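Side-chain contact in U4/U6 snRNA-associated-splicing factor PRP24 (Saccharomyces cerevisiae, PDB 4N0T), which binds U6 snRNA and acts as a recycling factor of the spliceosome, the machinery that removes introns from pre-mRNA: residues Y26-H31 with I65-K70. Numbering follows the deposited sequence.
Sequences YKYFKH and ITKTHK
Y28 and F29, near the end of helix 22-29, pack against K67 and K70 on the helix side of the first RNA recognition motif, where the chain turns from helix 58-65 toward strand 71-72. At the end of helix 58-65 and in the loop after it, two overlapping turns, type I from I65 to T68 and type II from K67 to K70, present the lysines. The CG of K67 meets both rings obliquely, 4.1 Å from Y28 CE2 and 4.0 Å from F29 CE1. F29 and K67 lie alongside one another, pointing opposite ways, whereas Y28 runs aslant to the lysine. With CG anti to the backbone N (chi1 -173°), the Y28 ring reaches across until OH lies 3.7 Å from K70 CB, roughly perpendicular to that side chain. The bend of K67 at chi2 (-69°) brings CD to 4.1 Å from Y28 OH. An alanine in place of Y28 would probably leave K70 CB and one flank of the K67 chain without their aromatic neighbour. F29 is buried against V13 and I35 of the sheet, while Y28 also touches I77. Between the two rings, Y28 CD2 stands 3.4 Å above the plane of the F29 ring, displaced to its rim, and F29 CD2 lies in plane at the Y28 ring edge.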
loop_
_atom_site.group_PDB
_atom_site.type_symbol
_atom_site.label_atom_id
_atom_site.label_comp_id
_atom_site.label_asym_id
_atom_site.label_seq_id
_atom_site.Cartn_x
_atom_site.Cartn_y
_atom_site.Cartn_z
ATOM N N TYR A 26 8.172 26.471 12.717
ATOM C CA TYR A 26 9.209 26.712 11.705
ATOM C C TYR A 26 10.102 27.883 12.071
ATOM O O TYR A 26 11.318 27.738 12.162
ATOM C CB TYR A 26 8.580 27.013 10.342
ATOM C CG TYR A 26 8.500 25.827 9.421
ATOM C CD1 TYR A 26 9.619 25.387 8.726
ATOM C CD2 TYR A 26 7.299 25.154 9.234
ATOM C CE1 TYR A 26 9.546 24.295 7.880
ATOM C CE2 TYR A 26 7.213 24.070 8.390
ATOM C CZ TYR A 26 8.337 23.642 7.717
ATOM O OH TYR A 26 8.246 22.553 6.879
ATOM N N LYS A 27 9.491 29.047 12.273
ATOM C CA LYS A 27 10.237 30.259 12.587
ATOM C C LYS A 27 11.098 30.103 13.831
ATOM O O LYS A 27 12.216 30.619 13.883
ATOM C CB LYS A 27 9.292 31.456 12.742
ATOM C CG LYS A 27 8.859 32.072 11.413
ATOM C CD LYS A 27 7.941 33.282 11.612
ATOM C CE LYS A 27 7.684 34.009 10.293
ATOM N NZ LYS A 27 6.980 33.142 9.305
ATOM N N TYR A 28 10.584 29.393 14.832
ATOM C CA TYR A 28 11.342 29.195 16.062
ATOM C C TYR A 28 12.575 28.315 15.829
ATOM O O TYR A 28 13.630 28.554 16.418
ATOM C CB TYR A 28 10.474 28.600 17.180
ATOM C CG TYR A 28 11.197 28.548 18.511
ATOM C CD1 TYR A 28 11.212 29.649 19.354
ATOM C CD2 TYR A 28 11.882 27.406 18.914
ATOM C CE1 TYR A 28 11.878 29.616 20.568
ATOM C CE2 TYR A 28 12.556 27.366 20.131
ATOM C CZ TYR A 28 12.545 28.478 20.949
ATOM O OH TYR A 28 13.208 28.448 22.150
ATOM N N PHE A 29 12.446 27.311 14.966
ATOM C CA PHE A 29 13.504 26.308 14.811
ATOM C C PHE A 29 14.300 26.396 13.506
ATOM O O PHE A 29 15.281 25.668 13.334
ATOM C CB PHE A 29 12.922 24.890 14.931
ATOM C CG PHE A 29 12.552 24.491 16.334
ATOM C CD1 PHE A 29 13.513 23.998 17.206
ATOM C CD2 PHE A 29 11.239 24.587 16.775
ATOM C CE1 PHE A 29 13.168 23.626 18.494
ATOM C CE2 PHE A 29 10.894 24.205 18.058
ATOM C CZ PHE A 29 11.855 23.727 18.914
ATOM N N LYS A 30 13.892 27.249 12.573
ATOM C CA LYS A 30 14.535 27.204 11.258
ATOM C C LYS A 30 15.998 27.657 11.254
ATOM O O LYS A 30 16.742 27.314 10.336
ATOM C CB LYS A 30 13.698 27.886 10.161
ATOM C CG LYS A 30 13.578 29.403 10.222
ATOM C CD LYS A 30 12.582 29.858 9.143
ATOM C CE LYS A 30 12.797 31.298 8.698
ATOM N NZ LYS A 30 12.330 32.278 9.709
ATOM N N HIS A 31 16.415 28.387 12.289
ATOM C CA HIS A 31 17.835 28.714 12.463
ATOM C C HIS A 31 18.662 27.491 12.886
ATOM O O HIS A 31 19.890 27.489 12.744
ATOM C CB HIS A 31 18.034 29.847 13.479
ATOM C CG HIS A 31 17.643 31.207 12.977
ATOM N ND1 HIS A 31 16.842 31.393 11.866
ATOM C CD2 HIS A 31 17.942 32.441 13.435
ATOM C CE1 HIS A 31 16.667 32.687 11.669
ATOM N NE2 HIS A 31 17.322 33.348 12.606
ATOM N N ILE A 65 17.637 20.434 19.914
ATOM C CA ILE A 65 17.667 19.887 21.268
ATOM C C ILE A 65 18.359 20.863 22.233
ATOM O O ILE A 65 18.080 20.851 23.440
ATOM C CB ILE A 65 18.308 18.482 21.271
ATOM C CG1 ILE A 65 17.356 17.498 20.580
ATOM C CG2 ILE A 65 18.582 17.980 22.680
ATOM C CD1 ILE A 65 17.984 16.160 20.269
ATOM N N THR A 66 19.221 21.736 21.707
ATOM C CA THR A 66 19.799 22.791 22.561
ATOM C C THR A 66 18.741 23.788 23.030
ATOM O O THR A 66 18.979 24.569 23.966
ATOM C CB THR A 66 20.975 23.568 21.897
ATOM O OG1 THR A 66 20.481 24.428 20.865
ATOM C CG2 THR A 66 22.032 22.619 21.350
ATOM N N LYS A 67 17.574 23.776 22.387
ATOM C CA LYS A 67 16.469 24.630 22.819
ATOM C C LYS A 67 15.666 24.027 23.962
ATOM O O LYS A 67 14.690 24.630 24.402
ATOM C CB LYS A 67 15.502 24.935 21.671
ATOM C CG LYS A 67 16.144 25.483 20.411
ATOM C CD LYS A 67 16.672 26.881 20.639
ATOM C CE LYS A 67 17.024 27.550 19.324
ATOM N NZ LYS A 67 17.466 28.954 19.569
ATOM N N THR A 68 16.038 22.840 24.428
ATOM C CA THR A 68 15.255 22.217 25.487
ATOM C C THR A 68 15.329 23.063 26.760
ATOM O O THR A 68 16.380 23.628 27.080
ATOM C CB THR A 68 15.682 20.786 25.768
ATOM O OG1 THR A 68 14.685 20.143 26.568
ATOM C CG2 THR A 68 17.053 20.722 26.471
ATOM N N HIS A 69 14.184 23.177 27.423
ATOM C CA HIS A 69 14.018 23.974 28.650
ATOM C C HIS A 69 14.154 25.476 28.437
ATOM O O HIS A 69 14.252 26.238 29.410
ATOM C CB HIS A 69 14.912 23.439 29.777
ATOM C CG HIS A 69 14.488 22.096 30.271
ATOM N ND1 HIS A 69 13.320 21.899 30.983
ATOM C CD2 HIS A 69 15.041 20.869 30.120
ATOM C CE1 HIS A 69 13.188 20.618 31.267
ATOM N NE2 HIS A 69 14.218 19.967 30.749
ATOM N N LYS A 70 14.139 25.909 27.178
ATOM C CA LYS A 70 13.977 27.331 26.878
ATOM C C LYS A 70 12.502 27.705 26.977
ATOM O O LYS A 70 11.633 26.832 27.118
ATOM C CB LYS A 70 14.523 27.701 25.496
ATOM C CG LYS A 70 16.013 27.454 25.305
ATOM C CD LYS A 70 16.839 28.044 26.441
ATOM C CE LYS A 70 18.307 27.660 26.298
ATOM N NZ LYS A 70 19.077 27.888 27.553
#